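Local coordinates for protein PHOX (Pseudomonas fluorescens, PDB 4A9V) that hydrolyses phosphate monoesters as an alkaline phosphatase of the PhoX family, using an iron-calcium cofactor bound by a beta-propeller, at residues Glu347-Phe361 and Gln364-Val378. Numbering follows the deposited sequence.
Sequences ELTHGKNGIDASSGF and QAEVLIHARLAASVV. With EDO (1,2-ethanediol), chain H.
The ring of Phe361 and the methyls of Ile355 and Leu348 lay a loop built of successive tight turns (type II from Thr349 to Lys352, type I' from Lys352 to Ile355) over two short consecutive helices, 364-369 and 371-377, at the periphery of the PhoX beta-propeller, where the chain leaves strand 340-347; this is structural packing, far from the metal centre. Among the apolar contacts, the far end of the Phe361 ring points into the second helix, CZ 3.4 Å from Ala374 N. The side chains of Phe361 and Val377 slide past each other in opposite directions, CE1 against CG2, and Glu366 O sits in plane at the ring edge. Ile355 crosses Val367 at about a right angle, its CG2 pressed to 3.5 Å from Val367 CG2, tighter than usual; its CD1 turns to Val378 CG1. Leu348 sends CD2 to Val378 CG2, while Tyr299 of strand 296-303 and Val326 of strand 322-329 also pack on this leucine.

Polar contacts centre on one amide. Gln364 holds CG anti to its own N (chi1 180°) and bends at chi2 (63°), which brings both amide ends to the loop backbone: OE1 accepts from His350 N at 2.8 Å, and NE2 donates almost straight to Leu348 O at 3.3 Å, with a second hydrogen bond to O2 of an ethanediol, probably from the crystallisation liquor. A leucine here would probably leave His350 N and Leu348 O without these mates and loosen the loop from the first helix. His350 NE2 donates a bent hydrogen bond to Phe361 O, which lies in the ring plane, although the nitrogen stands above the carbonyl plane; this steadies the ring. At the other end, one water donates to both Asn353 O (2.8 Å) and Val377 O (2.9 Å).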
ATOM      1  N   GLU A 347      18.443   9.257  12.151  1.00  9.28           N
ATOM      2  CA  GLU A 347      18.806   7.848  12.212  1.00  9.48           C
ATOM      3  C   GLU A 347      18.161   7.122  13.398  1.00  9.55           C
ATOM      4  O   GLU A 347      18.209   7.602  14.535  1.00 11.73           O
ATOM      5  CB  GLU A 347      20.325   7.798  12.341  1.00 17.80           C
ATOM      6  CG  GLU A 347      20.979   6.448  12.244  1.00 21.24           C
ATOM      7  CD  GLU A 347      22.487   6.563  12.348  1.00 19.82           C
ATOM      8  OE1 GLU A 347      23.032   7.639  12.000  1.00 26.12           O
ATOM      9  OE2 GLU A 347      23.118   5.511  12.464  1.00 21.25           O
ATOM     10  N   LEU A 348      17.655   5.917  13.148  1.00  8.55           N
ATOM     11  CA  LEU A 348      17.169   5.034  14.191  1.00  8.44           C
ATOM     12  C   LEU A 348      18.191   3.927  14.410  1.00  8.65           C
ATOM     13  O   LEU A 348      18.137   2.855  13.794  1.00  9.40           O
ATOM     14  CB  LEU A 348      15.812   4.454  13.796  1.00  9.38           C
ATOM     15  CG  LEU A 348      14.735   5.502  13.504  1.00  8.53           C
ATOM     16  CD1 LEU A 348      13.423   4.816  13.159  1.00 10.92           C
ATOM     17  CD2 LEU A 348      14.554   6.462  14.668  1.00  9.64           C
ATOM     18  N   THR A 349      19.150   4.229  15.276  1.00  9.61           N
ATOM     19  CA  THR A 349      20.313   3.385  15.503  1.00 11.10           C
ATOM     20  C   THR A 349      20.564   3.293  16.998  1.00 11.63           C
ATOM     21  O   THR A 349      20.717   4.309  17.668  1.00 12.89           O
ATOM     22  CB  THR A 349      21.552   3.981  14.815  1.00 11.97           C
ATOM     23  OG1 THR A 349      21.359   3.944  13.396  1.00 14.09           O
ATOM     24  CG2 THR A 349      22.820   3.207  15.182  1.00 16.06           C
ATOM     25  N   HIS A 350      20.603   2.077  17.522  1.00 11.82           N
ATOM     26  CA  HIS A 350      20.891   1.880  18.926  1.00 13.01           C
ATOM     27  C   HIS A 350      22.196   2.534  19.284  1.00 15.13           C
ATOM     28  O   HIS A 350      23.206   2.328  18.609  1.00 15.60           O
ATOM     29  CB  HIS A 350      20.945   0.398  19.242  1.00 13.44           C
ATOM     30  CG  HIS A 350      21.013   0.105  20.711  1.00 14.62           C
ATOM     31  ND1 HIS A 350      22.181   0.050  21.375  1.00 20.14           N
ATOM     32  CD2 HIS A 350      20.010   0.047  21.673  1.00 16.76           C
ATOM     33  CE1 HIS A 350      21.937  -0.171  22.679  1.00 21.66           C
ATOM     34  NE2 HIS A 350      20.606  -0.200  22.856  1.00 19.88           N
ATOM     35  N   GLY A 351      22.175   3.357  20.329  1.00 16.86           N
ATOM     36  CA  GLY A 351      23.366   4.081  20.771  1.00 18.84           C
ATOM     37  C   GLY A 351      23.464   5.511  20.259  1.00 19.41           C
ATOM     38  O   GLY A 351      24.450   6.197  20.525  1.00 23.95           O
ATOM     39  N   LYS A 352      22.534   5.904  19.394  1.00 17.53           N
ATOM     40  CA  LYS A 352      22.520   7.256  18.835  1.00 18.36           C
ATOM     41  C   LYS A 352      21.191   7.957  19.125  1.00 16.32           C
ATOM     42  O   LYS A 352      20.157   7.310  19.250  1.00 15.61           O
ATOM     43  CB  LYS A 352      22.753   7.205  17.323  1.00 21.57           C
ATOM     44  CG  LYS A 352      24.144   6.756  16.907  1.00 34.61           C
ATOM     45  CD  LYS A 352      24.364   7.003  15.424  1.00 51.66           C
ATOM     46  CE  LYS A 352      25.781   6.668  14.991  1.00 90.25           C
ATOM     47  NZ  LYS A 352      25.932   6.774  13.513  1.00133.28           N
ATOM     48  N   ASN A 353      21.211   9.287  19.136  1.00 17.66           N
ATOM     49  CA  ASN A 353      19.986  10.091  19.191  1.00 15.95           C
ATOM     50  C   ASN A 353      19.103   9.721  20.382  1.00 16.56           C
ATOM     51  O   ASN A 353      17.894   9.941  20.366  1.00 17.76           O
ATOM     52  CB  ASN A 353      19.192   9.956  17.886  1.00 16.12           C
ATOM     53  CG  ASN A 353      19.922  10.546  16.698  1.00 15.83           C
ATOM     54  OD1 ASN A 353      20.580  11.587  16.815  1.00 18.95           O
ATOM     55  ND2 ASN A 353      19.771   9.915  15.534  1.00 15.41           N
ATOM     56  N   GLY A 354      19.736   9.272  21.460  1.00 17.82           N
ATOM     57  CA  GLY A 354      19.021   8.992  22.704  1.00 18.22           C
ATOM     58  C   GLY A 354      18.279   7.666  22.707  1.00 15.91           C
ATOM     59  O   GLY A 354      17.511   7.382  23.629  1.00 15.94           O
ATOM     60  N   ILE A 355      18.578   6.821  21.724  1.00 14.51           N
ATOM     61  CA  ILE A 355      18.007   5.487  21.642  1.00 14.44           C
ATOM     62  C   ILE A 355      18.946   4.494  22.329  1.00 15.79           C
ATOM     63  O   ILE A 355      20.011   4.167  21.808  1.00 17.85           O
ATOM     64  CB  ILE A 355      17.819   5.055  20.178  1.00 12.85           C
ATOM     65  CG1 ILE A 355      16.899   6.027  19.436  1.00 12.26           C
ATOM     66  CG2 ILE A 355      17.274   3.641  20.097  1.00 13.17           C
ATOM     67  CD1 ILE A 355      16.921   5.823  17.939  1.00 13.78           C
ATOM     68  N   ASP A 356      18.553   4.028  23.510  1.00 16.34           N
ATOM     69  CA  ASP A 356      19.413   3.169  24.310  1.00 17.45           C
ATOM     70  C   ASP A 356      18.592   2.542  25.434  1.00 18.13           C
ATOM     71  O   ASP A 356      17.363   2.625  25.436  1.00 17.98           O
ATOM     72  CB  ASP A 356      20.593   3.967  24.879  1.00 23.52           C
ATOM     73  CG  ASP A 356      20.151   5.154  25.707  1.00 27.16           C
ATOM     74  OD1 ASP A 356      19.071   5.078  26.327  1.00 24.76           O
ATOM     75  OD2 ASP A 356      20.884   6.163  25.739  1.00 56.36           O
ATOM     76  N   ALA A 357      19.258   1.826  26.328  1.00 19.73           N
ATOM     77  CA  ALA A 357      18.546   1.101  27.364  1.00 23.01           C
ATOM     78  C   ALA A 357      17.692   2.049  28.207  1.00 25.64           C
ATOM     79  O   ALA A 357      16.581   1.698  28.607  1.00 30.38           O
ATOM     80  CB  ALA A 357      19.526   0.336  28.242  1.00 28.95           C
ATOM     81  N   SER A 358      18.167   3.277  28.399  1.00 25.31           N
ATOM     82  CA  SER A 358      17.463   4.238  29.247  1.00 43.80           C
ATOM     83  C   SER A 358      16.145   4.688  28.618  1.00 29.93           C
ATOM     84  O   SER A 358      15.242   5.143  29.320  1.00 44.19           O
ATOM     85  CB  SER A 358      18.347   5.457  29.540  1.00 36.86           C
ATOM     86  OG  SER A 358      18.449   6.309  28.412  1.00 38.35           O
ATOM     87  N   SER A 359      16.024   4.540  27.300  1.00 19.74           N
ATOM     88  CA  SER A 359      14.773   4.856  26.615  1.00 19.87           C
ATOM     89  C   SER A 359      14.073   3.592  26.120  1.00 21.77           C
ATOM     90  O   SER A 359      13.017   3.672  25.492  1.00 21.40           O
ATOM     91  CB  SER A 359      15.015   5.826  25.450  1.00 18.90           C
ATOM     92  OG  SER A 359      15.967   5.311  24.536  1.00 17.76           O
ATOM     93  N   GLY A 360      14.561   2.436  26.566  1.00 19.99           N
ATOM     94  CA  GLY A 360      13.790   1.195  26.505  1.00 19.68           C
ATOM     95  C   GLY A 360      14.211   0.250  25.392  1.00 17.84           C
ATOM     96  O   GLY A 360      13.460  -0.647  25.025  1.00 20.33           O
ATOM     97  N   PHE A 361      15.390   0.476  24.818  1.00 14.93           N
ATOM     98  CA  PHE A 361      15.862  -0.344  23.702  1.00 14.31           C
ATOM     99  C   PHE A 361      17.158  -1.045  24.087  1.00 16.21           C
ATOM    100  O   PHE A 361      18.173  -0.402  24.342  1.00 17.09           O
ATOM    101  CB  PHE A 361      16.087   0.520  22.462  1.00 13.67           C
ATOM    102  CG  PHE A 361      14.898   1.350  22.081  1.00 12.82           C
ATOM    103  CD1 PHE A 361      14.715   2.603  22.629  1.00 13.32           C
ATOM    104  CD2 PHE A 361      13.923   0.842  21.242  1.00 12.11           C
ATOM    105  CE1 PHE A 361      13.587   3.342  22.343  1.00 14.16           C
ATOM    106  CE2 PHE A 361      12.816   1.597  20.916  1.00 13.30           C
ATOM    107  CZ  PHE A 361      12.627   2.831  21.499  1.00 14.56           C
ATOM    108  N   GLN A 364      19.763  -3.236  18.762  1.00 11.57           N
ATOM    109  CA  GLN A 364      19.254  -2.729  17.500  1.00 10.42           C
ATOM    110  C   GLN A 364      18.024  -3.508  17.041  1.00 10.48           C
ATOM    111  O   GLN A 364      17.118  -2.931  16.451  1.00 10.17           O
ATOM    112  CB  GLN A 364      20.348  -2.768  16.432  1.00 12.20           C
ATOM    113  CG  GLN A 364      19.902  -2.255  15.070  1.00 11.25           C
ATOM    114  CD  GLN A 364      19.487  -0.796  15.076  1.00 11.17           C
ATOM    115  OE1 GLN A 364      19.684  -0.076  16.053  1.00 13.89           O
ATOM    116  NE2 GLN A 364      18.960  -0.336  13.946  1.00 11.64           N
ATOM    117  N   ALA A 365      17.937  -4.790  17.379  1.00 10.93           N
ATOM    118  CA  ALA A 365      16.737  -5.552  17.043  1.00 10.46           C
ATOM    119  C   ALA A 365      15.493  -4.898  17.629  1.00  9.91           C
ATOM    120  O   ALA A 365      14.467  -4.774  16.956  1.00  9.50           O
ATOM    121  CB  ALA A 365      16.864  -6.982  17.532  1.00 10.84           C
ATOM    122  N   GLU A 366      15.572  -4.489  18.890  1.00  9.93           N
ATOM    123  CA  GLU A 366      14.432  -3.843  19.534  1.00 10.44           C
ATOM    124  C   GLU A 366      14.080  -2.491  18.926  1.00  9.23           C
ATOM    125  O   GLU A 366      12.913  -2.125  18.855  1.00  9.75           O
ATOM    126  CB  GLU A 366      14.686  -3.704  21.034  1.00 11.42           C
ATOM    127  CG  GLU A 366      14.745  -5.048  21.735  1.00 15.60           C
ATOM    128  CD  GLU A 366      14.706  -4.959  23.251  1.00 20.14           C
ATOM    129  OE1 GLU A 366      14.619  -3.843  23.808  1.00 17.69           O
ATOM    130  OE2 GLU A 366      14.656  -6.033  23.886  1.00 24.53           O
ATOM    131  N   VAL A 367      15.090  -1.751  18.483  1.00  9.33           N
ATOM    132  CA  VAL A 367      14.860  -0.512  17.754  1.00  9.11           C
ATOM    133  C   VAL A 367      13.984  -0.764  16.529  1.00  9.24           C
ATOM    134  O   VAL A 367      13.072   0.010  16.239  1.00 10.21           O
ATOM    135  CB  VAL A 367      16.193   0.153  17.352  1.00  9.55           C
ATOM    136  CG1 VAL A 367      15.943   1.390  16.503  1.00 10.26           C
ATOM    137  CG2 VAL A 367      17.001   0.509  18.593  1.00 11.01           C
ATOM    138  N   LEU A 368      14.258  -1.847  15.814  1.00  8.23           N
ATOM    139  CA  LEU A 368      13.532  -2.153  14.584  1.00  7.91           C
ATOM    140  C   LEU A 368      12.131  -2.710  14.865  1.00  7.39           C
ATOM    141  O   LEU A 368      11.150  -2.290  14.248  1.00  7.47           O
ATOM    142  CB  LEU A 368      14.342  -3.140  13.742  1.00  7.78           C
ATOM    143  CG  LEU A 368      15.686  -2.592  13.256  1.00  9.16           C
ATOM    144  CD1 LEU A 368      16.550  -3.728  12.737  1.00 10.89           C
ATOM    145  CD2 LEU A 368      15.485  -1.516  12.206  1.00 10.00           C
ATOM    146  N   ILE A 369      12.027  -3.625  15.823  1.00  7.58           N
ATOM    147  CA  ILE A 369      10.742  -4.210  16.191  1.00  7.68           C
ATOM    148  C   ILE A 369       9.807  -3.119  16.722  1.00  7.79           C
ATOM    149  O   ILE A 369       8.599  -3.150  16.484  1.00  8.10           O
ATOM    150  CB  ILE A 369      10.941  -5.343  17.220  1.00  7.94           C
ATOM    151  CG1 ILE A 369      11.769  -6.484  16.615  1.00  8.87           C
ATOM    152  CG2 ILE A 369       9.603  -5.866  17.719  1.00  8.65           C
ATOM    153  CD1 ILE A 369      12.331  -7.445  17.643  1.00  9.71           C
ATOM    154  N   HIS A 370      10.385  -2.158  17.438  1.00  7.58           N
ATOM    155  CA  HIS A 370       9.645  -1.049  18.030  1.00  8.09           C
ATOM    156  C   HIS A 370      10.031   0.262  17.397  1.00  7.63           C
ATOM    157  O   HIS A 370      10.146   1.291  18.067  1.00  8.55           O
ATOM    158  CB  HIS A 370       9.878  -1.023  19.534  1.00  8.86           C
ATOM    159  CG  HIS A 370       9.350  -2.242  20.228  1.00  9.51           C
ATOM    160  ND1 HIS A 370       9.848  -2.697  21.393  1.00 13.01           N
ATOM    161  CD2 HIS A 370       8.296  -3.087  19.895  1.00 10.94           C
ATOM    162  CE1 HIS A 370       9.158  -3.788  21.776  1.00 14.81           C
ATOM    163  NE2 HIS A 370       8.215  -4.030  20.853  1.00 12.45           N
ATOM    164  N   ALA A 371      10.083   0.276  16.070  1.00  7.43           N
ATOM    165  CA  ALA A 371      10.510   1.457  15.333  1.00  7.69           C
ATOM    166  C   ALA A 371       9.658   2.685  15.658  1.00  7.46           C
ATOM    167  O   ALA A 371      10.179   3.794  15.705  1.00  8.27           O
ATOM    168  CB  ALA A 371      10.503   1.176  13.848  1.00  7.87           C
ATOM    169  N   ARG A 372       8.352   2.505  15.865  1.00  7.08           N
ATOM    170  CA  ARG A 372       7.498   3.642  16.194  1.00  7.40           C
ATOM    171  C   ARG A 372       8.003   4.336  17.456  1.00  7.51           C
ATOM    172  O   ARG A 372       7.982   5.564  17.551  1.00  8.28           O
ATOM    173  CB  ARG A 372       6.055   3.185  16.414  1.00  7.54           C
ATOM    174  CG  ARG A 372       5.285   2.873  15.143  1.00  7.96           C
ATOM    175  CD  ARG A 372       3.829   2.568  15.450  1.00  7.93           C
ATOM    176  NE  ARG A 372       3.034   2.523  14.240  1.00  7.13           N
ATOM    177  CZ  ARG A 372       1.716   2.402  14.216  1.00  7.10           C
ATOM    178  NH1 ARG A 372       1.029   2.201  15.336  1.00  7.96           N
ATOM    179  NH2 ARG A 372       1.082   2.521  13.065  1.00  7.26           N
ATOM    180  N   LEU A 373       8.323   3.546  18.476  1.00  7.88           N
ATOM    181  CA  LEU A 373       8.773   4.087  19.750  0.50  8.24           C
ATOM    182  C   LEU A 373      10.117   4.779  19.595  1.00  8.57           C
ATOM    183  O   LEU A 373      10.356   5.815  20.196  1.00  9.73           O
ATOM    184  CB  LEU A 373       8.869   2.980  20.800  0.50  9.31           C
ATOM    185  CG  LEU A 373       7.519   2.442  21.262  0.50 12.22           C
ATOM    186  CD1 LEU A 373       7.731   1.324  22.271  0.50 16.27           C
ATOM    187  CD2 LEU A 373       6.674   3.545  21.880  0.50 16.82           C
ATOM    188  N   ALA A 374      11.012   4.189  18.811  1.00  8.59           N
ATOM    189  CA  ALA A 374      12.325   4.787  18.597  1.00  9.14           C
ATOM    190  C   ALA A 374      12.186   6.123  17.861  1.00  8.73           C
ATOM    191  O   ALA A 374      12.860   7.103  18.188  1.00  9.44           O
ATOM    192  CB  ALA A 374      13.220   3.831  17.821  1.00  9.35           C
ATOM    193  N   ALA A 375      11.292   6.172  16.876  1.00  8.29           N
ATOM    194  CA  ALA A 375      11.074   7.389  16.112  1.00  8.02           C
ATOM    195  C   ALA A 375      10.485   8.508  16.987  1.00  8.22           C
ATOM    196  O   ALA A 375      10.806   9.680  16.807  1.00  8.51           O
ATOM    197  CB  ALA A 375      10.170   7.097  14.925  1.00  7.99           C
ATOM    198  N   SER A 376       9.649   8.154  17.956  1.00  8.38           N
ATOM    199  CA  SER A 376       9.173   9.149  18.906  1.00  9.20           C
ATOM    200  C   SER A 376      10.316   9.700  19.756  1.00 10.03           C
ATOM    201  O   SER A 376      10.385  10.898  20.008  1.00 10.55           O
ATOM    202  CB  SER A 376       8.082   8.572  19.805  1.00 10.04           C
ATOM    203  OG  SER A 376       6.888   8.329  19.079  1.00 10.24           O
ATOM    204  N   VAL A 377      11.222   8.829  20.190  1.00  9.69           N
ATOM    205  CA  VAL A 377      12.358   9.275  21.000  1.00 10.82           C
ATOM    206  C   VAL A 377      13.165  10.349  20.265  1.00 10.89           C
ATOM    207  O   VAL A 377      13.600  11.329  20.868  1.00 11.94           O
ATOM    208  CB  VAL A 377      13.273   8.096  21.396  1.00 11.95           C
ATOM    209  CG1 VAL A 377      14.594   8.595  21.970  1.00 14.73           C
ATOM    210  CG2 VAL A 377      12.571   7.210  22.405  1.00 13.67           C
ATOM    211  N   VAL A 378      13.358  10.181  18.961  1.00  9.50           N
ATOM    212  CA  VAL A 378      14.212  11.105  18.216  1.00 10.45           C
ATOM    213  C   VAL A 378      13.455  12.309  17.657  1.00 10.09           C
ATOM    214  O   VAL A 378      14.050  13.170  17.027  1.00 11.64           O
ATOM    215  CB  VAL A 378      14.984  10.413  17.070  1.00 10.30           C
ATOM    216  CG1 VAL A 378      15.705   9.180  17.580  1.00 11.80           C
ATOM    217  CG2 VAL A 378      14.065  10.077  15.903  1.00 10.65           C
TER
HETATM  218  C1  EDO H 901      21.085  -2.872   9.686  1.00 13.33           C
HETATM  219  O1  EDO H 901      22.465  -2.805   9.274  1.00 12.33           O
HETATM  220  C2  EDO H 901      20.918  -2.164  11.027  1.00 13.49           C
HETATM  221  O2  EDO H 901      19.548  -2.178  11.457  1.00 13.54           O
HETATM  222  O   HOH W   1      16.364  11.981  21.467  1.00 31.41           O